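Local coordinates for protein probable L,D-transpeptidase 3 (Mycobacterium tuberculosis, PDB 6D4K) that is a probable L,D-transpeptidase of cell wall peptidoglycan biosynthesis, with cross-linking reactions still unknown, and may attach proteins to peptidoglycan, at residues A[209-212]-A[213-217]. Numbering follows the deposited sequence.
Sequences RITS and RGLYV
Thr211 turns OG1 into the gap between its own N and carbonyl carbon (chi1 73°), which aims the hydroxyl oxygen across the loop at the backbone of Leu215. Arg209 starts extended, CG opposite the backbone N, and then bends at chi3 (-66°), bringing one face of its guanidinium against the phenol end of Tyr216, with Tyr216 CZ over the centre of that face. Leu215 N donates to Thr211 OG1 at 3.1 Å, and Gly214 N adds a weak bond to the same oxygen. Gly214 N also bonds Thr211 O at 3.2 Å. This closes a type I beta turn from Thr211 to Gly214. The turn sits in the hairpin that joins strands 207-209 and 216-219 of the L,D-transpeptidase catalytic domain. Arg209 and Tyr216 form an antiparallel non-hydrogen-bonded pair there. Next to it, Ile210 N donates to Leu215 O at 2.8 Å. On the face shared by Arg209 and Tyr216, the guanidinium and ring planes lie 55° apart, and Arg209 CB meets Tyr216 CE2 at 3.5 Å. The Tyr216 side chain also approaches Cys236, which faropenem acylates, and the predicted catalytic His218. Ile210 CD1 packs against Leu215 CD2 at 3.7 Å. At the turn, Arg213 lays its guanidinium face against Thr211 CB, with NH2 3.1 Å from that carbon. A water accepts from both Arg213 NH1 and Ser212 N.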
loop_
_atom_site.group_PDB
_atom_site.type_symbol
_atom_site.label_atom_id
_atom_site.label_comp_id
_atom_site.label_asym_id
_atom_site.label_seq_id
_atom_site.Cartn_x
_atom_site.Cartn_y
_atom_site.Cartn_z
ATOM N N ARG A 209 5.518 1.212 1.347
ATOM C CA ARG A 209 5.226 1.992 0.148
ATOM C C ARG A 209 3.822 1.657 -0.350
ATOM O O ARG A 209 3.461 0.481 -0.473
ATOM C CB ARG A 209 6.230 1.664 -0.951
ATOM C CG ARG A 209 5.971 2.440 -2.227
ATOM C CD ARG A 209 6.726 1.854 -3.412
ATOM N NE ARG A 209 8.167 1.985 -3.259
ATOM C CZ ARG A 209 8.892 2.949 -3.819
ATOM N NH1 ARG A 209 8.309 3.875 -4.571
ATOM N NH2 ARG A 209 10.203 2.987 -3.626
ATOM N N ILE A 210 3.027 2.684 -0.648
ATOM C CA ILE A 210 1.658 2.480 -1.111
ATOM C C ILE A 210 1.374 3.087 -2.479
ATOM O O ILE A 210 0.288 2.852 -3.027
ATOM C CB ILE A 210 0.597 2.927 -0.077
ATOM C CG1 ILE A 210 0.700 4.427 0.205
ATOM C CG2 ILE A 210 0.723 2.126 1.205
ATOM C CD1 ILE A 210 -0.383 4.949 1.139
ATOM N N THR A 211 2.292 3.858 -3.059
ATOM C CA THR A 211 2.143 4.267 -4.447
ATOM C C THR A 211 3.490 4.193 -5.145
ATOM O O THR A 211 4.542 4.302 -4.511
ATOM C CB THR A 211 1.579 5.690 -4.624
ATOM O OG1 THR A 211 2.575 6.662 -4.279
ATOM C CG2 THR A 211 0.300 5.916 -3.801
ATOM N N SER A 212 3.441 4.002 -6.465
ATOM C CA SER A 212 4.672 3.955 -7.246
ATOM C C SER A 212 5.407 5.291 -7.223
ATOM O O SER A 212 6.638 5.318 -7.331
ATOM C CB SER A 212 4.372 3.529 -8.684
ATOM O OG SER A 212 3.222 4.189 -9.188
ATOM N N ARG A 213 4.683 6.402 -7.067
ATOM C CA ARG A 213 5.310 7.720 -7.060
ATOM C C ARG A 213 6.016 8.060 -5.753
ATOM O O ARG A 213 6.735 9.065 -5.709
ATOM C CB ARG A 213 4.303 8.805 -7.455
ATOM C CG ARG A 213 3.564 8.456 -8.731
ATOM C CD ARG A 213 2.169 9.067 -8.822
ATOM N NE ARG A 213 1.188 8.567 -7.852
ATOM C CZ ARG A 213 0.824 7.301 -7.665
ATOM N NH1 ARG A 213 1.381 6.300 -8.344
ATOM N NH2 ARG A 213 -0.123 7.040 -6.769
ATOM N N GLY A 214 5.841 7.268 -4.698
ATOM C CA GLY A 214 6.645 7.458 -3.506
ATOM C C GLY A 214 5.892 7.839 -2.247
ATOM O O GLY A 214 6.455 8.474 -1.350
ATOM N N LEU A 215 4.622 7.460 -2.160
ATOM C CA LEU A 215 3.833 7.664 -0.956
ATOM C C LEU A 215 4.052 6.488 -0.012
ATOM O O LEU A 215 4.033 5.331 -0.438
ATOM C CB LEU A 215 2.356 7.731 -1.342
ATOM C CG LEU A 215 1.384 8.156 -0.255
ATOM C CD1 LEU A 215 1.735 9.557 0.124
ATOM C CD2 LEU A 215 -0.055 8.067 -0.734
ATOM N N TYR A 216 4.256 6.784 1.275
ATOM C CA TYR A 216 4.557 5.755 2.264
ATOM C C TYR A 216 3.745 5.966 3.533
ATOM O O TYR A 216 3.362 7.093 3.867
ATOM C CB TYR A 216 6.030 5.797 2.698
ATOM C CG TYR A 216 7.027 5.388 1.646
ATOM C CD1 TYR A 216 7.447 6.285 0.663
ATOM C CD2 TYR A 216 7.598 4.125 1.663
ATOM C CE1 TYR A 216 8.378 5.911 -0.295
ATOM C CE2 TYR A 216 8.531 3.747 0.716
ATOM C CZ TYR A 216 8.919 4.640 -0.261
ATOM O OH TYR A 216 9.847 4.251 -1.209
ATOM N N VAL A 217 3.486 4.861 4.234
ATOM C CA VAL A 217 3.262 4.870 5.676
ATOM C C VAL A 217 4.613 4.600 6.317
ATOM O O VAL A 217 5.300 3.644 5.939
ATOM C CB VAL A 217 2.255 3.780 6.088
ATOM C CG1 VAL A 217 2.013 3.836 7.585
ATOM C CG2 VAL A 217 0.943 3.915 5.328
HETATM O O HOH W 1 0.789 3.688 -7.576
#